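Local coordinates for inactive poly [ADP-ribose] polymerase RCD1 (Arabidopsis thaliana, PDB 5NGO), which is an inactive poly(ADP-ribose) polymerase relative that probably acts in radical-induced cell death, and is bound by a downy mildew effector that suppresses plant immunity, at residues K14-G19 with V180-S185; E40-L45 with H173-F178; A69-L74 with V115-V120; N132-L135 with A141-F144. One frame throughout, in Å; residues are numbered along the deposited sequence.

Interaction 1: residues K14-G19 with V180-S185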
# COMPACT_ATOMS: atom_id res chain seq x y z
N LYS A 14 16.08 -3.74 1.29
CA LYS A 14 16.26 -4.54 2.50
C LYS A 14 14.93 -4.93 3.15
O LYS A 14 14.76 -6.09 3.52
CB LYS A 14 17.16 -3.80 3.51
CG LYS A 14 18.63 -4.08 3.23
CD LYS A 14 19.59 -2.90 3.44
CE LYS A 14 20.79 -3.01 2.49
NZ LYS A 14 22.06 -2.51 3.08
N MET A 15 14.01 -3.98 3.29
CA MET A 15 12.64 -4.27 3.74
C MET A 15 11.98 -5.40 2.93
O MET A 15 11.35 -6.29 3.50
CB MET A 15 11.74 -3.03 3.65
CG MET A 15 11.47 -2.33 4.98
SD MET A 15 10.15 -1.11 4.81
CE MET A 15 11.03 0.24 4.05
N PHE A 16 12.11 -5.33 1.61
CA PHE A 16 11.51 -6.33 0.73
C PHE A 16 12.21 -7.69 0.84
O PHE A 16 11.54 -8.73 0.80
CB PHE A 16 11.54 -5.84 -0.72
CG PHE A 16 10.76 -6.72 -1.66
CD1 PHE A 16 9.40 -6.52 -1.83
CD2 PHE A 16 11.38 -7.74 -2.37
CE1 PHE A 16 8.67 -7.32 -2.70
CE2 PHE A 16 10.65 -8.55 -3.22
CZ PHE A 16 9.29 -8.34 -3.38
N ALA A 17 13.53 -7.68 0.96
CA ALA A 17 14.32 -8.93 1.07
C ALA A 17 14.03 -9.69 2.37
O ALA A 17 13.75 -10.89 2.33
CB ALA A 17 15.81 -8.64 0.94
N VAL A 18 14.07 -8.98 3.51
CA VAL A 18 13.79 -9.61 4.80
C VAL A 18 12.32 -10.06 4.84
O VAL A 18 12.02 -11.16 5.29
CB VAL A 18 14.11 -8.70 6.01
CG1 VAL A 18 15.57 -8.28 6.02
CG2 VAL A 18 13.16 -7.52 6.08
N GLY A 19 11.43 -9.22 4.31
CA GLY A 19 10.00 -9.50 4.31
C GLY A 19 9.51 -10.58 3.38
O GLY A 19 8.37 -10.99 3.52
N VAL A 180 9.25 -1.86 -6.59
CA VAL A 180 10.22 -2.93 -6.47
C VAL A 180 9.93 -3.94 -7.56
O VAL A 180 8.82 -4.49 -7.61
CB VAL A 180 10.13 -3.61 -5.08
CG1 VAL A 180 11.08 -4.81 -5.01
CG2 VAL A 180 10.47 -2.62 -3.98
N ARG A 181 10.91 -4.17 -8.44
CA ARG A 181 10.83 -5.19 -9.48
C ARG A 181 11.51 -6.45 -8.99
O ARG A 181 12.65 -6.40 -8.54
CB ARG A 181 11.52 -4.71 -10.75
CG ARG A 181 10.84 -3.53 -11.40
CD ARG A 181 11.54 -3.08 -12.67
NE ARG A 181 10.97 -1.81 -13.09
CZ ARG A 181 11.21 -1.20 -14.24
NH1 ARG A 181 11.97 -1.75 -15.17
NH2 ARG A 181 10.62 -0.03 -14.48
N PHE A 182 10.83 -7.59 -9.12
CA PHE A 182 11.34 -8.85 -8.60
C PHE A 182 10.86 -10.09 -9.38
O PHE A 182 10.03 -9.99 -10.28
CB PHE A 182 10.99 -8.97 -7.11
CG PHE A 182 9.52 -9.16 -6.84
CD1 PHE A 182 8.65 -8.09 -6.86
CD2 PHE A 182 9.02 -10.42 -6.53
CE1 PHE A 182 7.30 -8.25 -6.61
CE2 PHE A 182 7.66 -10.60 -6.27
CZ PHE A 182 6.80 -9.50 -6.31
N LYS A 183 11.42 -11.25 -9.01
CA LYS A 183 10.95 -12.55 -9.51
C LYS A 183 10.74 -13.56 -8.38
O LYS A 183 11.31 -13.42 -7.32
CB LYS A 183 11.94 -13.15 -10.50
CG LYS A 183 12.24 -12.29 -11.70
CD LYS A 183 13.10 -13.01 -12.72
CE LYS A 183 12.62 -12.70 -14.13
NZ LYS A 183 13.55 -13.13 -15.19
N LEU A 184 9.92 -14.57 -8.67
CA LEU A 184 9.73 -15.77 -7.82
C LEU A 184 9.90 -17.05 -8.64
O LEU A 184 9.82 -17.01 -9.86
CB LEU A 184 8.35 -15.78 -7.19
CG LEU A 184 7.89 -14.58 -6.38
CD1 LEU A 184 6.41 -14.75 -6.02
CD2 LEU A 184 8.73 -14.36 -5.12
N SER A 185 10.08 -18.18 -7.96
CA SER A 185 10.20 -19.51 -8.59
C SER A 185 8.85 -20.23 -8.89
O SER A 185 7.80 -19.56 -9.04
CB SER A 185 11.09 -20.40 -7.73
OG SER A 185 10.46 -20.71 -6.50

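Interaction 2: residues E40-L45 with H173-F178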
# COMPACT_ATOMS: atom_id res chain seq x y z
N GLU A 40 5.30 15.03 -7.19
CA GLU A 40 5.53 16.10 -6.20
C GLU A 40 4.23 16.76 -5.75
O GLU A 40 4.03 16.95 -4.54
CB GLU A 40 6.51 17.14 -6.72
CG GLU A 40 7.93 16.59 -6.81
CD GLU A 40 8.92 17.47 -7.58
OE1 GLU A 40 8.58 18.63 -7.94
OE2 GLU A 40 10.06 16.98 -7.77
N ALA A 41 3.35 17.09 -6.70
CA ALA A 41 2.06 17.67 -6.36
C ALA A 41 1.20 16.69 -5.56
O ALA A 41 0.52 17.09 -4.60
CB ALA A 41 1.32 18.14 -7.61
N ARG A 42 1.26 15.41 -5.92
CA ARG A 42 0.55 14.36 -5.19
C ARG A 42 1.10 14.13 -3.79
O ARG A 42 0.34 13.82 -2.88
CB ARG A 42 0.54 13.06 -6.00
CG ARG A 42 -0.30 11.97 -5.35
CD ARG A 42 -0.75 10.90 -6.32
NE ARG A 42 -1.76 11.40 -7.26
CZ ARG A 42 -3.06 11.59 -6.98
NH1 ARG A 42 -3.55 11.34 -5.77
NH2 ARG A 42 -3.86 12.05 -7.94
N LEU A 43 2.40 14.30 -3.60
CA LEU A 43 3.03 14.22 -2.28
C LEU A 43 2.62 15.39 -1.42
O LEU A 43 2.34 15.21 -0.23
CB LEU A 43 4.56 14.17 -2.38
CG LEU A 43 5.32 14.05 -1.06
CD1 LEU A 43 4.83 12.86 -0.24
CD2 LEU A 43 6.83 13.96 -1.35
N ALA A 44 2.59 16.59 -2.00
CA ALA A 44 2.11 17.77 -1.29
C ALA A 44 0.66 17.60 -0.82
O ALA A 44 0.34 17.96 0.31
CB ALA A 44 2.27 19.01 -2.15
N LEU A 45 -0.19 17.02 -1.67
CA LEU A 45 -1.59 16.73 -1.30
C LEU A 45 -1.66 15.78 -0.11
O LEU A 45 -2.34 16.04 0.86
CB LEU A 45 -2.35 16.14 -2.50
CG LEU A 45 -3.86 15.94 -2.39
CD1 LEU A 45 -4.46 16.01 -3.79
CD2 LEU A 45 -4.29 14.66 -1.73
N HIS A 173 -5.19 9.36 1.28
CA HIS A 173 -4.54 8.64 2.38
C HIS A 173 -3.46 7.64 1.90
O HIS A 173 -2.90 6.93 2.73
CB HIS A 173 -5.62 7.92 3.20
CG HIS A 173 -6.45 8.83 4.05
ND1 HIS A 173 -6.06 9.13 5.32
CD2 HIS A 173 -7.66 9.43 3.88
CE1 HIS A 173 -6.96 9.91 5.90
NE2 HIS A 173 -7.95 10.10 5.05
N ILE A 174 -3.16 7.59 0.59
CA ILE A 174 -2.13 6.70 0.06
C ILE A 174 -1.21 7.46 -0.89
O ILE A 174 -1.67 8.06 -1.84
CB ILE A 174 -2.74 5.49 -0.71
CG1 ILE A 174 -3.68 4.71 0.19
CG2 ILE A 174 -1.61 4.57 -1.23
CD1 ILE A 174 -4.48 3.65 -0.52
N PHE A 175 0.09 7.44 -0.62
CA PHE A 175 1.06 7.96 -1.57
C PHE A 175 1.97 6.81 -2.06
O PHE A 175 2.81 6.34 -1.30
CB PHE A 175 1.91 9.08 -0.97
CG PHE A 175 2.98 9.57 -1.89
CD1 PHE A 175 2.67 10.20 -3.08
CD2 PHE A 175 4.31 9.36 -1.58
CE1 PHE A 175 3.66 10.65 -3.94
CE2 PHE A 175 5.33 9.80 -2.44
CZ PHE A 175 5.00 10.43 -3.61
N PRO A 176 1.81 6.37 -3.32
CA PRO A 176 2.74 5.41 -3.92
C PRO A 176 4.09 6.01 -4.14
O PRO A 176 4.18 6.99 -4.82
CB PRO A 176 2.08 5.05 -5.27
CG PRO A 176 0.80 5.78 -5.33
CD PRO A 176 0.80 6.83 -4.29
N GLU A 177 5.12 5.44 -3.56
CA GLU A 177 6.42 6.08 -3.57
C GLU A 177 7.50 5.32 -4.29
O GLU A 177 8.30 5.91 -5.00
CB GLU A 177 6.87 6.35 -2.13
CG GLU A 177 8.03 7.33 -2.05
CD GLU A 177 8.36 7.80 -0.71
OE1 GLU A 177 7.90 7.20 0.28
OE2 GLU A 177 9.13 8.78 -0.61
N PHE A 178 7.56 4.00 -4.10
CA PHE A 178 8.63 3.16 -4.62
C PHE A 178 8.06 1.96 -5.38
O PHE A 178 7.03 1.45 -4.99
CB PHE A 178 9.51 2.64 -3.52
CG PHE A 178 10.27 3.70 -2.75
CD1 PHE A 178 9.71 4.29 -1.64
CD2 PHE A 178 11.59 3.95 -3.04
CE1 PHE A 178 10.45 5.24 -0.90
CE2 PHE A 178 12.33 4.87 -2.33
CZ PHE A 178 11.78 5.52 -1.23

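Interaction 3: residues A69-L74 with V115-V120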
# COMPACT_ATOMS: atom_id res chain seq x y z
N ALA A 69 1.03 -4.63 -7.70
CA ALA A 69 0.76 -3.89 -8.93
C ALA A 69 1.06 -4.75 -10.15
O ALA A 69 1.25 -5.95 -10.02
CB ALA A 69 1.60 -2.61 -8.94
N LYS A 70 1.08 -4.14 -11.31
CA LYS A 70 1.49 -4.78 -12.55
C LYS A 70 2.09 -3.70 -13.43
O LYS A 70 1.79 -2.51 -13.25
CB LYS A 70 0.31 -5.47 -13.23
CG LYS A 70 -0.92 -4.58 -13.36
CD LYS A 70 -2.09 -5.36 -13.88
CE LYS A 70 -3.43 -4.78 -13.40
NZ LYS A 70 -4.57 -5.57 -13.93
N ARG A 71 2.91 -4.11 -14.40
CA ARG A 71 3.56 -3.16 -15.32
C ARG A 71 2.56 -2.17 -15.95
O ARG A 71 2.82 -0.97 -16.00
CB ARG A 71 4.34 -3.91 -16.41
CG ARG A 71 4.79 -3.08 -17.60
CD ARG A 71 5.92 -3.74 -18.38
NE ARG A 71 5.42 -4.81 -19.26
CZ ARG A 71 4.73 -4.63 -20.40
NH1 ARG A 71 4.40 -3.41 -20.83
NH2 ARG A 71 4.33 -5.70 -21.08
N GLU A 72 1.41 -2.68 -16.39
CA GLU A 72 0.43 -1.88 -17.14
C GLU A 72 -0.18 -0.67 -16.39
O GLU A 72 -0.50 0.33 -17.03
CB GLU A 72 -0.69 -2.79 -17.70
CG GLU A 72 -0.26 -3.72 -18.84
CD GLU A 72 -1.17 -4.94 -19.05
OE1 GLU A 72 -2.37 -4.86 -18.68
OE2 GLU A 72 -0.69 -5.97 -19.58
N VAL A 73 -0.32 -0.74 -15.06
CA VAL A 73 -0.93 0.35 -14.28
C VAL A 73 0.06 1.41 -13.76
O VAL A 73 -0.37 2.48 -13.33
CB VAL A 73 -1.75 -0.21 -13.08
CG1 VAL A 73 -0.84 -0.61 -11.92
CG2 VAL A 73 -2.84 0.77 -12.64
N LEU A 74 1.37 1.14 -13.81
CA LEU A 74 2.39 2.06 -13.27
C LEU A 74 2.35 3.45 -13.90
O LEU A 74 2.38 4.45 -13.19
CB LEU A 74 3.80 1.50 -13.48
CG LEU A 74 4.20 0.23 -12.74
CD1 LEU A 74 5.68 -0.04 -13.01
CD2 LEU A 74 3.94 0.32 -11.24
N VAL A 115 2.88 -11.47 -13.14
CA VAL A 115 4.04 -11.60 -14.02
C VAL A 115 3.78 -10.90 -15.36
O VAL A 115 2.70 -11.03 -15.92
CB VAL A 115 4.40 -13.10 -14.22
CG1 VAL A 115 5.21 -13.33 -15.47
CG2 VAL A 115 5.15 -13.62 -13.02
N ASP A 116 4.77 -10.15 -15.85
CA ASP A 116 4.73 -9.56 -17.19
C ASP A 116 5.39 -10.52 -18.20
O ASP A 116 5.75 -11.64 -17.84
CB ASP A 116 5.36 -8.15 -17.20
CG ASP A 116 6.90 -8.14 -17.06
OD1 ASP A 116 7.56 -9.20 -17.05
OD2 ASP A 116 7.45 -7.02 -16.95
N GLU A 117 5.56 -10.07 -19.43
CA GLU A 117 6.08 -10.93 -20.49
C GLU A 117 7.47 -11.54 -20.20
O GLU A 117 7.80 -12.60 -20.74
CB GLU A 117 6.09 -10.20 -21.83
CG GLU A 117 6.99 -8.98 -21.88
CD GLU A 117 6.85 -8.22 -23.19
OE1 GLU A 117 6.05 -7.25 -23.22
OE2 GLU A 117 7.54 -8.57 -24.18
N ASN A 118 8.27 -10.90 -19.34
CA ASN A 118 9.63 -11.35 -19.01
C ASN A 118 9.77 -12.11 -17.67
O ASN A 118 10.90 -12.40 -17.24
CB ASN A 118 10.58 -10.15 -19.02
CG ASN A 118 10.62 -9.44 -20.37
OD1 ASN A 118 10.94 -10.04 -21.39
ND2 ASN A 118 10.30 -8.17 -20.39
N GLY A 119 8.66 -12.41 -17.01
CA GLY A 119 8.71 -13.06 -15.69
C GLY A 119 8.90 -12.10 -14.51
O GLY A 119 9.09 -12.56 -13.39
N VAL A 120 8.78 -10.80 -14.75
CA VAL A 120 9.06 -9.81 -13.72
C VAL A 120 7.74 -9.40 -13.06
O VAL A 120 6.72 -9.28 -13.72
CB VAL A 120 9.82 -8.58 -14.31
CG1 VAL A 120 10.03 -7.48 -13.30
CG2 VAL A 120 11.13 -8.98 -14.94

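Interaction 4: residues N132-L135 with A141-F144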
# COMPACT_ATOMS: atom_id res chain seq x y z
N ASN A 132 -6.59 6.76 13.24
CA ASN A 132 -7.17 5.89 14.26
C ASN A 132 -7.64 4.61 13.63
O ASN A 132 -8.70 4.58 12.99
CB ASN A 132 -8.36 6.55 14.95
CG ASN A 132 -7.93 7.55 15.97
OD1 ASN A 132 -8.39 8.65 15.98
ND2 ASN A 132 -7.07 7.12 16.87
N MET A 133 -6.89 3.54 13.83
CA MET A 133 -7.14 2.28 13.14
C MET A 133 -8.33 1.53 13.71
O MET A 133 -8.43 1.36 14.92
CB MET A 133 -5.90 1.38 13.21
CG MET A 133 -4.69 2.00 12.56
SD MET A 133 -3.27 0.93 12.48
CE MET A 133 -3.77 -0.26 11.33
N GLU A 134 -9.24 1.10 12.83
CA GLU A 134 -10.33 0.22 13.21
C GLU A 134 -9.86 -1.24 13.09
O GLU A 134 -9.39 -1.67 12.04
CB GLU A 134 -11.52 0.44 12.27
CG GLU A 134 -12.78 -0.30 12.66
CD GLU A 134 -13.96 -0.07 11.72
OE1 GLU A 134 -14.90 -0.89 11.75
OE2 GLU A 134 -13.94 0.89 10.92
N LEU A 135 -10.01 -1.99 14.18
CA LEU A 135 -9.84 -3.45 14.15
C LEU A 135 -11.06 -4.02 13.42
O LEU A 135 -12.18 -3.81 13.89
CB LEU A 135 -9.73 -4.02 15.57
CG LEU A 135 -9.53 -5.54 15.82
CD1 LEU A 135 -8.60 -6.16 14.77
CD2 LEU A 135 -9.10 -5.83 17.26
N ALA A 141 -19.55 -6.80 3.73
CA ALA A 141 -20.22 -5.66 3.11
C ALA A 141 -19.71 -4.27 3.55
O ALA A 141 -20.32 -3.28 3.18
CB ALA A 141 -21.72 -5.75 3.38
N GLN A 142 -18.63 -4.19 4.33
CA GLN A 142 -18.15 -2.89 4.80
C GLN A 142 -17.37 -2.21 3.66
O GLN A 142 -16.52 -2.83 3.03
CB GLN A 142 -17.27 -3.01 6.06
CG GLN A 142 -16.99 -1.68 6.76
CD GLN A 142 -16.31 -1.81 8.11
OE1 GLN A 142 -16.08 -2.92 8.59
NE2 GLN A 142 -15.99 -0.68 8.74
N PHE A 143 -17.73 -0.96 3.37
CA PHE A 143 -17.01 -0.13 2.39
C PHE A 143 -16.61 1.24 2.95
O PHE A 143 -16.03 2.06 2.23
CB PHE A 143 -17.81 -0.00 1.08
CG PHE A 143 -19.18 0.62 1.24
CD1 PHE A 143 -20.26 -0.13 1.71
CD2 PHE A 143 -19.40 1.95 0.86
CE1 PHE A 143 -21.52 0.44 1.86
CE2 PHE A 143 -20.67 2.51 0.98
CZ PHE A 143 -21.73 1.76 1.48
N PHE A 144 -16.87 1.46 4.24
CA PHE A 144 -16.43 2.67 4.91
C PHE A 144 -16.21 2.44 6.41
O PHE A 144 -16.54 1.40 6.95
CB PHE A 144 -17.39 3.84 4.63
CG PHE A 144 -18.78 3.67 5.20
CD1 PHE A 144 -19.78 3.06 4.45
CD2 PHE A 144 -19.09 4.13 6.49
CE1 PHE A 144 -21.08 2.92 4.96
CE2 PHE A 144 -20.39 3.98 7.00
CZ PHE A 144 -21.38 3.38 6.24

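Interaction 1: residues K14-G19 with V180-S185
With CG of Phe-16 turned anti to its own backbone N (chi1 -171°), the benzyl group leaves helix 9-19 and points to the sheet, where Phe-182 has its CG set between backbone N and carbonyl carbon. The two rings meet in a T-shaped (edge-to-face) stack of inclined planes: the far end of Phe-16 points into the face of Phe-182, with planes at 53° and centroids 4.8 Å apart. CZ of Phe-16 does the touching, sitting over the centre of the Phe-182 ring and 3.5 Å from its CD1. Val-180, two residues earlier on the same side of the strand, meets the Phe-16 ring in another way. Its CG1 methyl stands over one face in a CH-pi contact, 3.8 Å from the ring centroid and only 9° off the normal. Phe-16 thus takes a methyl over its face and sends CZ at its far end to the neighbouring ring. A beta-branched valine suits the strand and presents a compact methyl, while phenylalanine at 182 supplies the broad face that receives CZ. All three residues are buried, and the contact across the two segments is wholly apolar. Trp-66 of strand 62-68 adds a further edge-to-face partner for Phe-16, and Val-26 and Val-28 also touch it. The arrangement is that of a helix packed on a beta-sheet through a small aromatic cluster, here joining the N-terminal helix to the last strand of an ADP-ribosyltransferase-like PARP fold.

Interaction 2: residues E40-L45 with H173-F178
Leu-43 lays its CD1 methyl over one face of the Phe-175 ring, and this is the close part of the contact. The methyl lies 3.9 Å from the ring centroid, 17° off the normal, a CH-pi approach displaced toward the CD2-CE2 side of the ring. On the same face, CB of Leu-43 lies over the CE1-CZ part of the ring, 4.0 Å from CE1 of Phe-175, so the branched leucine follows the face rather than touching it at a single point. Phe-175 extends from the strand with CG anti to its backbone N (chi1 176°), which carries the ring up to the helix.

Arg-42 makes the looser approach. Its aliphatic CG comes to the ring edge, 4.1 Å from CD1 of Phe-175, and then the chain bends at chi3 (-71°) and takes the charged end elsewhere: NE donates a hydrogen bond to the carbonyl O of Met-78. A long side chain suits this border, being apolar near the ring and polar beyond it. Glu-40, Ala-41 and Ala-44 belong to the exposed side of the helix.

Phe-46, farther along helix 37-57, and Met-78 of helix 77-80 also touch Phe-175, which is therefore touched by both helices, while strand 174-182 runs between strands 28-33 and 121-129 of the sheet.

Interaction 3: residues A69-L74 with V115-V120
Arg-71 faces two acidic side chains at once, and its guanidinium joins them in a small salt-bridge network at the surface. The firmer link runs from NH2 of Arg-71 to OE1 of Glu-117 at 3.2 Å, with the guanidinium and carboxylate planes 61° apart, so the groups do not lie flat in a paired, two-bond fashion. The other is long: NE of Arg-71 stands 3.8 Å from OD2 of Asp-116, which lies at the guanidinium edge, near its plane. A bend at chi3 of Arg-71 (79°) turns the guanidinium so that NE is toward Asp-116 and NH2 toward Glu-117.

Asp-116 has closer partners than the arginine. Its OD2 is hydrogen-bonded by the hydroxyl of Tyr-122, while OD1 accepts two backbone N-H groups, from Asn-118 N at 2.9 Å and from Val-120 N at 3.1 Å. These donors reach OD1 from opposite faces of the carboxylate plane, and together they hold the group's rotation. Aspartate fits here because its short chain lets the carboxylate fold back onto its own loop; the longer glutamate at 117 can extend outward to the arginine.

The backbone is satisfied too: Gly-119 N donates to Asp-116 O (3.1 Å) and Asp-116 N to Val-120 O (3.0 Å). At Gly-119 (phi 84°) a CB would jam against the preceding carbonyl O. Before strand 121-129, the loop thus combines an Asx turn with a type I turn plus G1 bulge.

Interaction 4: residues N132-L135 with A141-F144
Neither backbone comes close to the other: the nearest CA atoms, those of Glu-134 and Phe-144, are 10.6 Å apart, so the span must be bridged by side chains. Segment 132-135 is extended and becomes a short strand at 134-135, whereas 141-144 is an irregular loop. Glu-134 and Gln-142 reach from opposite directions, each with CG anti to its backbone N and extended beyond it (chi1 -173° for Glu-134), which gives both the length to meet midway.

NE2 of Gln-142 donates to OE1 of Glu-134 at 3.2 Å. The bond is nearly straight, at 170°, and arrives on the syn side of the carboxylate, somewhat out of its plane; the acceptor lies close to the plane of the amide. A second, weak bond from the same NE2 goes to OE2 of Glu-134 at 3.4 Å. The backbone N of Gly-146 also binds OE2, so both oxygens of this buried carboxylate have donors. Strand 134-135 is an outermost strand of the PARP-domain sheet, pairing in parallel with 153-154, so this glutamine ties the loop before strand 153-154 to the sheet's edge.

Glutamine suits the place because its primary amide can serve a carboxylate and a backbone carbonyl together. NE2 also turns back to its own segment, giving a hydrogen bond to the carbonyl O of Phe-144 at 2.8 Å.

Interactions 1 and 2 share strand 174-182: helix 9-19 packs near one end of it and helix 37-57 near the other, the centres about 22 Å apart. Interaction 3 lies beside interaction 1, at about 15 Å between centres, and the two touch where Lys-183 and Arg-181 meet the 115-120 loop; NZ of Lys-183 makes a weak hydrogen bond to the carbonyl O of Asn-118. Interaction 4 is remote from both, with centres about 29 Å from interaction 1 and about 30 Å from interaction 3, across the chain's centre. It approaches interaction 2 to about 8 Å between nearest atoms. Interactions 1, 2 and 4 all reach the same sheet.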